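Local coordinates for arabinogalactan endo-1,4-beta-galactosidase (Ignisphaera aggregans, PDB 7OSK), which probably hydrolyses internal beta-1,4-galactosidic linkages of galactan and arabinogalactan, the deposited chain being the family 53 catalytic domain of a longer protein, at residues A[259-265]-A[289-295]; A[235-241]-A[272-276]; A[351-357]-A[372-378]. All coordinates share one frame; numbering follows the deposited sequence.

In the fold
A closed eight-stranded parallel barrel ringed by helices shows how chemistry follows position. Interaction 1 is deep core: strands 257-261 and 287-293 share backbone bonds and lead to polar and aromatic side chains that probably line the substrate pocket. Interaction 2, farther from the centre and partly buried, lies outside the same wall, where helices 238-250 and 270-283 meet through aliphatic and aromatic carbon; Ile260 of interaction 1 packs on Leu276, joining the two. Interaction 3 is again buried but joins the end of the last strand to the loop that follows, with indole packing, a few hydrogen bonds and a calcium ligand. It meets interaction 1 through neighbouring strands 287-293 and 346-352, and does not touch interaction 2.

Interaction 1: A[259-265]-A[289-295]; sequences AISFYPY and LVAETAY
Ala259 and Ala291 bring their methyl groups together, CB to CB 3.7 Å apart, the first on the sheet face that carries Ser261 and Glu292, the second from a beta bulge. Ile260 joins the parallel ladder: its N reaches Leu289 O in a weak bond, and its O receives weak bonds from both Ala291 N and Glu292 N. This doubled grip marks the bulge, where the register slips by one residue and Ser261 pairs with Glu292 instead of Ala291. Ser261 OG stands 3.7 Å from Glu292 CB while its hydrogen bonds go to His232 and Glu191. These are strands six and seven of a TIM barrel, and Glu292 lies near the C-terminal end of the seventh, where relatives in clan GH-A carry their catalytic nucleophile. Phe262 N donates to Glu292 O at 2.9 Å. Phe262 O receives Thr293 OG1 almost head-on at 2.7 Å, the hydroxyl being turned there by its position anti to the backbone N (chi1 -176°). Tyr263 points its phenol across the strand end: OH donates to Glu292 OE1 over 3.1 Å, arriving from above the carboxylate plane, 63° separating ring and carboxylate. OE2 is salt-bridged to Arg92. The edge of the same ring meets Ala294, Tyr263 CE1 to Ala294 CB 3.8 Å. Tyr265 presents its edge to Tyr295, CD2 to CD1 4.0 Å, and its OH bonds to Gln375 NE2.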
# COMPACT_ATOMS: atom_id res chain seq x y z
N ALA A 259 -7.51 -6.19 3.82
CA ALA A 259 -6.12 -5.77 3.75
C ALA A 259 -5.62 -5.29 5.11
O ALA A 259 -6.39 -4.73 5.90
CB ALA A 259 -5.95 -4.68 2.71
N ILE A 260 -4.34 -5.50 5.37
CA ILE A 260 -3.73 -5.19 6.65
C ILE A 260 -2.49 -4.32 6.49
O ILE A 260 -1.66 -4.56 5.61
CB ILE A 260 -3.33 -6.48 7.41
CG1 ILE A 260 -4.56 -7.34 7.68
CG2 ILE A 260 -2.63 -6.15 8.72
CD1 ILE A 260 -4.24 -8.80 7.93
N SER A 261 -2.37 -3.29 7.33
CA SER A 261 -1.13 -2.55 7.47
C SER A 261 -0.40 -3.07 8.69
O SER A 261 -0.83 -2.83 9.82
CB SER A 261 -1.37 -1.04 7.61
OG SER A 261 -1.88 -0.49 6.41
N PHE A 262 0.70 -3.79 8.47
CA PHE A 262 1.48 -4.31 9.58
C PHE A 262 2.92 -3.82 9.57
O PHE A 262 3.76 -4.30 8.80
CB PHE A 262 1.48 -5.84 9.58
CG PHE A 262 2.23 -6.43 10.74
CD1 PHE A 262 1.79 -6.21 12.04
CD2 PHE A 262 3.36 -7.19 10.54
CE1 PHE A 262 2.48 -6.74 13.11
CE2 PHE A 262 4.05 -7.73 11.62
CZ PHE A 262 3.61 -7.50 12.90
N TYR A 263 3.19 -2.83 10.42
CA TYR A 263 4.54 -2.39 10.73
C TYR A 263 4.88 -2.89 12.13
O TYR A 263 4.31 -2.41 13.11
CB TYR A 263 4.65 -0.86 10.66
CG TYR A 263 4.34 -0.30 9.29
CD1 TYR A 263 5.28 -0.36 8.26
CD2 TYR A 263 3.12 0.31 9.02
CE1 TYR A 263 5.00 0.16 7.01
CE2 TYR A 263 2.83 0.83 7.77
CZ TYR A 263 3.78 0.75 6.77
OH TYR A 263 3.50 1.27 5.53
N PRO A 264 5.79 -3.88 12.24
CA PRO A 264 6.07 -4.53 13.53
C PRO A 264 6.44 -3.55 14.64
O PRO A 264 6.09 -3.78 15.80
CB PRO A 264 7.26 -5.44 13.21
CG PRO A 264 7.20 -5.67 11.76
CD PRO A 264 6.66 -4.41 11.17
N TYR A 265 7.13 -2.47 14.28
CA TYR A 265 7.59 -1.49 15.26
C TYR A 265 6.46 -0.57 15.74
O TYR A 265 6.69 0.34 16.53
CB TYR A 265 8.74 -0.65 14.68
CG TYR A 265 8.54 -0.19 13.25
CD1 TYR A 265 7.76 0.92 12.95
CD2 TYR A 265 9.13 -0.87 12.19
CE1 TYR A 265 7.58 1.34 11.64
CE2 TYR A 265 8.96 -0.46 10.88
CZ TYR A 265 8.18 0.64 10.61
OH TYR A 265 8.01 1.05 9.31
N LEU A 289 -4.90 -9.97 3.04
CA LEU A 289 -3.82 -9.26 2.36
C LEU A 289 -3.06 -8.34 3.31
O LEU A 289 -3.64 -7.78 4.24
CB LEU A 289 -4.39 -8.45 1.19
CG LEU A 289 -3.41 -7.55 0.41
CD1 LEU A 289 -2.40 -8.39 -0.36
CD2 LEU A 289 -4.17 -6.63 -0.52
N VAL A 290 -1.76 -8.20 3.08
CA VAL A 290 -0.96 -7.17 3.74
C VAL A 290 -0.73 -6.03 2.76
O VAL A 290 0.14 -6.11 1.88
CB VAL A 290 0.39 -7.73 4.25
CG1 VAL A 290 1.19 -6.64 4.95
CG2 VAL A 290 0.17 -8.92 5.17
N ALA A 291 -1.50 -4.95 2.91
CA ALA A 291 -1.44 -3.82 1.98
C ALA A 291 -0.20 -2.98 2.19
O ALA A 291 0.33 -2.38 1.25
CB ALA A 291 -2.68 -2.96 2.12
N GLU A 292 0.26 -2.91 3.44
CA GLU A 292 1.44 -2.13 3.77
C GLU A 292 2.27 -2.80 4.85
O GLU A 292 1.74 -3.27 5.85
CB GLU A 292 1.06 -0.71 4.21
CG GLU A 292 0.42 0.14 3.12
CD GLU A 292 0.16 1.57 3.56
OE1 GLU A 292 0.59 1.94 4.67
OE2 GLU A 292 -0.48 2.32 2.79
N THR A 293 3.58 -2.83 4.64
CA THR A 293 4.51 -3.32 5.63
C THR A 293 5.92 -2.91 5.22
O THR A 293 6.19 -2.72 4.04
CB THR A 293 4.44 -4.85 5.79
OG1 THR A 293 5.31 -5.27 6.85
CG2 THR A 293 4.83 -5.56 4.50
N ALA A 294 6.81 -2.75 6.20
CA ALA A 294 8.18 -2.37 5.91
C ALA A 294 9.07 -2.56 7.12
O ALA A 294 8.60 -2.71 8.24
CB ALA A 294 8.23 -0.92 5.44
N TYR A 295 10.38 -2.55 6.88
CA TYR A 295 11.35 -2.59 7.96
C TYR A 295 12.64 -1.91 7.52
O TYR A 295 12.83 -1.63 6.34
CB TYR A 295 11.64 -4.03 8.38
CG TYR A 295 12.05 -4.13 9.83
CD1 TYR A 295 11.10 -4.04 10.84
CD2 TYR A 295 13.38 -4.30 10.19
CE1 TYR A 295 11.46 -4.13 12.17
CE2 TYR A 295 13.75 -4.39 11.52
CZ TYR A 295 12.79 -4.30 12.50
OH TYR A 295 13.14 -4.38 13.83

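Interaction 2: A[235-241]-A[272-276]; sequences GVKADFY and DFRNL
In the outer helical layer of the beta/alpha barrel, two helices meet where Leu276 of helix 270-283 lodges against Val236, just before helix 238-250, and against Ala238 and Tyr241 in its first turn. The leucine does most of the touching, and its two methyl branches divide the work. CD1 sits over one face of the Tyr241 ring in a CH-pi contact, 3.8 Å from the ring centroid and 19° off the normal. It is displaced toward the near end of the ring, Leu276 CD1 to Tyr241 CG measuring 3.6 Å. The same methyl lies against Ala238, with Leu276 CD1 to Ala238 CB at 4.0 Å. CD2 turns toward Val236 and meets its CG1 at 3.7 Å, while also lying near the phenol end of Tyr241. Because CG of Leu276 is anti to the backbone N (chi1 179°), the branched end is carried across to the other helix and can fill the angle between ring and valine.

Val236 splits its contacts in a similar way. CG1 also approaches the edge of the Phe273 ring, 4.0 Å from CD1, whereas CG2 lies 4.1 Å from CB of Asp272, the side chains crossing at about a right angle. The two segments meet by van der Waals contact, without a hydrogen bond. A polar bond within 235-241 supports the ring: Tyr241 OH donates to Gly235 O at 2.6 Å. This bond ties the ring to the loop leaving strand 228-234 and helps fix the face on which Leu276 rests. Beneath the pair lies the barrel wall: Tyr241 and Leu276 both touch Ile260 of strand 257-261, while Phe273 turns to Phe262 and to Leu334 and Leu338 of helix 324-342.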
# COMPACT_ATOMS: atom_id res chain seq x y z
N GLY A 235 -3.14 -1.94 11.83
CA GLY A 235 -2.94 -2.60 13.11
C GLY A 235 -3.27 -4.07 13.04
O GLY A 235 -3.69 -4.58 11.99
N VAL A 236 -3.07 -4.77 14.15
CA VAL A 236 -3.39 -6.18 14.25
C VAL A 236 -4.22 -6.47 15.49
O VAL A 236 -4.24 -7.59 16.00
CB VAL A 236 -2.10 -7.06 14.25
CG1 VAL A 236 -1.54 -7.18 12.85
CG2 VAL A 236 -1.06 -6.47 15.20
N LYS A 237 -4.93 -5.45 15.98
CA LYS A 237 -5.86 -5.63 17.08
C LYS A 237 -7.04 -6.48 16.60
O LYS A 237 -7.97 -5.97 15.98
CB LYS A 237 -6.35 -4.28 17.61
CG LYS A 237 -6.06 -4.03 19.09
CD LYS A 237 -7.25 -3.37 19.78
CE LYS A 237 -6.93 -2.97 21.21
NZ LYS A 237 -7.79 -3.67 22.21
N ALA A 238 -6.97 -7.78 16.88
CA ALA A 238 -7.95 -8.73 16.35
C ALA A 238 -9.37 -8.42 16.79
O ALA A 238 -10.31 -8.52 16.00
CB ALA A 238 -7.57 -10.15 16.75
N ASP A 239 -9.54 -8.05 18.06
CA ASP A 239 -10.87 -7.78 18.60
C ASP A 239 -11.52 -6.59 17.91
O ASP A 239 -12.75 -6.49 17.87
CB ASP A 239 -10.80 -7.55 20.11
CG ASP A 239 -9.81 -6.46 20.49
OD1 ASP A 239 -8.78 -6.32 19.80
OD2 ASP A 239 -10.07 -5.75 21.48
N PHE A 240 -10.71 -5.69 17.37
CA PHE A 240 -11.23 -4.54 16.63
C PHE A 240 -11.67 -4.95 15.23
O PHE A 240 -12.71 -4.50 14.75
CB PHE A 240 -10.20 -3.42 16.54
CG PHE A 240 -10.57 -2.33 15.58
CD1 PHE A 240 -11.43 -1.31 15.95
CD2 PHE A 240 -10.06 -2.34 14.29
CE1 PHE A 240 -11.78 -0.32 15.06
CE2 PHE A 240 -10.41 -1.35 13.39
CZ PHE A 240 -11.26 -0.33 13.77
N TYR A 241 -10.87 -5.79 14.58
CA TYR A 241 -11.20 -6.29 13.25
C TYR A 241 -12.55 -7.00 13.27
O TYR A 241 -13.38 -6.81 12.38
CB TYR A 241 -10.11 -7.24 12.74
CG TYR A 241 -8.93 -6.56 12.08
CD1 TYR A 241 -8.05 -5.78 12.83
CD2 TYR A 241 -8.68 -6.71 10.73
CE1 TYR A 241 -6.96 -5.16 12.23
CE2 TYR A 241 -7.60 -6.09 10.12
CZ TYR A 241 -6.74 -5.32 10.88
OH TYR A 241 -5.66 -4.70 10.29
N ASP A 272 1.56 -11.59 17.16
CA ASP A 272 0.36 -10.76 17.14
C ASP A 272 -0.25 -10.74 15.75
O ASP A 272 -1.47 -10.65 15.59
CB ASP A 272 0.69 -9.33 17.60
CG ASP A 272 1.18 -9.27 19.03
OD1 ASP A 272 0.74 -10.09 19.85
OD2 ASP A 272 2.02 -8.40 19.33
N PHE A 273 0.61 -10.84 14.73
CA PHE A 273 0.15 -10.91 13.35
C PHE A 273 -0.48 -12.27 13.06
O PHE A 273 -1.49 -12.36 12.37
CB PHE A 273 1.30 -10.63 12.38
CG PHE A 273 0.91 -10.72 10.93
CD1 PHE A 273 0.19 -9.70 10.33
CD2 PHE A 273 1.26 -11.83 10.17
CE1 PHE A 273 -0.17 -9.78 9.00
CE2 PHE A 273 0.90 -11.91 8.84
CZ PHE A 273 0.18 -10.89 8.25
N ARG A 274 0.13 -13.32 13.60
CA ARG A 274 -0.38 -14.68 13.43
C ARG A 274 -1.78 -14.83 14.00
O ARG A 274 -2.64 -15.48 13.40
CB ARG A 274 0.55 -15.69 14.09
CG ARG A 274 1.56 -16.33 13.15
CD ARG A 274 2.34 -17.43 13.85
NE ARG A 274 2.94 -18.36 12.89
CZ ARG A 274 4.12 -18.18 12.30
NH1 ARG A 274 4.85 -17.10 12.56
NH2 ARG A 274 4.57 -19.08 11.44
N ASN A 275 -2.01 -14.24 15.16
CA ASN A 275 -3.30 -14.34 15.83
C ASN A 275 -4.40 -13.66 15.03
O ASN A 275 -5.54 -14.13 15.02
CB ASN A 275 -3.22 -13.73 17.23
CG ASN A 275 -2.20 -14.42 18.11
OD1 ASN A 275 -2.02 -15.63 18.05
ND2 ASN A 275 -1.53 -13.64 18.95
N LEU A 276 -4.07 -12.56 14.37
CA LEU A 276 -5.04 -11.85 13.55
C LEU A 276 -5.45 -12.69 12.34
O LEU A 276 -6.63 -12.81 12.04
CB LEU A 276 -4.48 -10.51 13.07
CG LEU A 276 -5.43 -9.72 12.17
CD1 LEU A 276 -6.67 -9.29 12.94
CD2 LEU A 276 -4.73 -8.52 11.56

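Interaction 3: A[351-357]-A[372-378]; sequences YWGATWI and WENQALF. With CA (calcium ion), chain C.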
# COMPACT_ATOMS: atom_id res chain seq x y z
N TYR A 351 5.21 -4.52 0.09
CA TYR A 351 6.21 -3.78 0.84
C TYR A 351 6.09 -2.30 0.52
O TYR A 351 6.25 -1.89 -0.64
CB TYR A 351 7.62 -4.28 0.50
CG TYR A 351 8.67 -3.77 1.45
CD1 TYR A 351 9.24 -2.52 1.26
CD2 TYR A 351 9.08 -4.52 2.53
CE1 TYR A 351 10.19 -2.04 2.12
CE2 TYR A 351 10.04 -4.05 3.40
CZ TYR A 351 10.59 -2.81 3.19
OH TYR A 351 11.54 -2.33 4.06
N TRP A 352 5.80 -1.49 1.53
CA TRP A 352 5.51 -0.07 1.33
C TRP A 352 6.77 0.78 1.39
O TRP A 352 7.63 0.58 2.24
CB TRP A 352 4.50 0.43 2.37
CG TRP A 352 3.94 1.78 2.05
CD1 TRP A 352 2.86 2.06 1.25
CD2 TRP A 352 4.43 3.05 2.50
NE1 TRP A 352 2.66 3.41 1.19
CE2 TRP A 352 3.61 4.04 1.95
CE3 TRP A 352 5.49 3.43 3.33
CZ2 TRP A 352 3.81 5.40 2.19
CZ3 TRP A 352 5.69 4.78 3.56
CH2 TRP A 352 4.85 5.75 3.00
N GLY A 353 6.87 1.74 0.47
CA GLY A 353 8.02 2.62 0.40
C GLY A 353 9.24 1.92 -0.16
O GLY A 353 10.37 2.28 0.15
N ALA A 354 8.99 0.91 -1.00
CA ALA A 354 10.05 0.08 -1.55
C ALA A 354 10.97 0.85 -2.49
O ALA A 354 12.17 0.57 -2.57
CB ALA A 354 9.45 -1.11 -2.28
N THR A 355 10.40 1.82 -3.20
CA THR A 355 11.13 2.57 -4.21
C THR A 355 11.45 3.99 -3.76
O THR A 355 11.93 4.80 -4.54
CB THR A 355 10.32 2.65 -5.52
OG1 THR A 355 9.14 3.42 -5.31
CG2 THR A 355 9.94 1.25 -6.00
N TRP A 356 11.18 4.28 -2.49
CA TRP A 356 11.33 5.64 -1.99
C TRP A 356 12.79 5.94 -1.65
O TRP A 356 13.17 6.02 -0.48
CB TRP A 356 10.43 5.86 -0.77
CG TRP A 356 10.04 7.29 -0.55
CD1 TRP A 356 10.51 8.38 -1.23
CD2 TRP A 356 9.09 7.78 0.40
NE1 TRP A 356 9.92 9.52 -0.75
CE2 TRP A 356 9.04 9.18 0.25
CE3 TRP A 356 8.28 7.18 1.36
CZ2 TRP A 356 8.22 9.99 1.02
CZ3 TRP A 356 7.46 7.98 2.14
CH2 TRP A 356 7.44 9.37 1.96
N ILE A 357 13.60 6.10 -2.69
CA ILE A 357 15.02 6.41 -2.52
C ILE A 357 15.20 7.91 -2.26
O ILE A 357 14.35 8.71 -2.63
CB ILE A 357 15.83 5.99 -3.77
CG1 ILE A 357 15.32 6.72 -5.02
CG2 ILE A 357 15.74 4.49 -3.97
CD1 ILE A 357 16.30 6.69 -6.17
N TRP A 372 12.00 7.84 5.08
CA TRP A 372 11.72 6.42 4.86
C TRP A 372 12.83 5.68 4.10
O TRP A 372 12.73 4.47 3.90
CB TRP A 372 10.40 6.29 4.10
CG TRP A 372 9.74 4.95 4.24
CD1 TRP A 372 9.81 3.91 3.36
CD2 TRP A 372 8.90 4.51 5.31
NE1 TRP A 372 9.07 2.85 3.82
CE2 TRP A 372 8.51 3.19 5.02
CE3 TRP A 372 8.45 5.10 6.49
CZ2 TRP A 372 7.68 2.46 5.86
CZ3 TRP A 372 7.63 4.37 7.33
CH2 TRP A 372 7.25 3.06 7.01
N GLU A 373 13.87 6.39 3.68
CA GLU A 373 14.85 5.83 2.75
C GLU A 373 15.60 4.64 3.35
O GLU A 373 16.11 3.79 2.61
CB GLU A 373 15.85 6.89 2.28
CG GLU A 373 16.93 7.32 3.28
CD GLU A 373 16.59 8.58 4.06
OE1 GLU A 373 15.44 9.06 3.99
OE2 GLU A 373 17.50 9.10 4.73
N ASN A 374 15.67 4.56 4.67
CA ASN A 374 16.32 3.44 5.33
C ASN A 374 15.38 2.25 5.47
O ASN A 374 15.72 1.24 6.09
CB ASN A 374 16.86 3.84 6.71
CG ASN A 374 15.77 4.21 7.69
OD1 ASN A 374 14.76 4.80 7.32
ND2 ASN A 374 15.97 3.87 8.96
N GLN A 375 14.18 2.38 4.90
CA GLN A 375 13.20 1.30 4.88
C GLN A 375 12.83 0.90 3.45
O GLN A 375 11.97 0.04 3.25
CB GLN A 375 11.93 1.70 5.63
CG GLN A 375 12.08 1.78 7.13
CD GLN A 375 10.75 1.86 7.84
OE1 GLN A 375 10.50 2.78 8.63
NE2 GLN A 375 9.87 0.90 7.56
N ALA A 376 13.47 1.52 2.47
CA ALA A 376 13.26 1.14 1.07
C ALA A 376 14.01 -0.15 0.77
O ALA A 376 14.78 -0.63 1.59
CB ALA A 376 13.72 2.26 0.15
N LEU A 377 13.76 -0.72 -0.41
CA LEU A 377 14.46 -1.92 -0.84
C LEU A 377 15.63 -1.57 -1.76
O LEU A 377 16.27 -2.45 -2.34
CB LEU A 377 13.50 -2.89 -1.53
CG LEU A 377 12.40 -3.48 -0.64
CD1 LEU A 377 11.40 -4.28 -1.45
CD2 LEU A 377 13.01 -4.35 0.46
N PHE A 378 15.90 -0.27 -1.89
CA PHE A 378 17.05 0.24 -2.63
C PHE A 378 17.87 1.11 -1.68
O PHE A 378 17.32 1.72 -0.77
CB PHE A 378 16.62 1.04 -3.85
CG PHE A 378 15.86 0.25 -4.87
CD1 PHE A 378 14.51 -0.02 -4.70
CD2 PHE A 378 16.49 -0.22 -6.01
CE1 PHE A 378 13.81 -0.76 -5.64
CE2 PHE A 378 15.79 -0.95 -6.96
CZ PHE A 378 14.45 -1.22 -6.77
CA CA C . 16.08 10.72 5.59
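Tyr351 OH is held by three groups: it donates to Gln375 O, 2.5 Å away, and is also hydrogen-bonded to Tyr295 N and Gln327 NE2. The tyrosine belongs to the eighth and last strand of the TIM barrel, and the bond pins to it the loop 372-378. Leu377 covers one face of the phenol ring, CD2 lying 4.0 Å from the centroid in a CH-pi contact, while its N donates to Ala354 O at 3.0 Å. Around the end of the strand an aromatic cluster forms. Trp352 drives the edge of its six-membered ring into the face of Trp372 in a T-shaped pair, planes at 86°, and Trp372 NE1 donates to Trp352 O at 3.1 Å, a bond that fixes how the indole is turned. Trp356 packs CE3 against Trp372 CB. Next along the loop, Glu373 CB lies near Trp356 O, but the chain bends at chi2 (-97°) and swings the carboxylate away to the metal. There OE1 and OE2 chelate calcium at 2.4 and 2.3 Å, beside side chains of Asp301, Asp303 and Asn307 and backbone oxygens of His305 and Asn370; Ser302 also bonds the carboxylate, and Asn370 ND2 bonds Trp356 O.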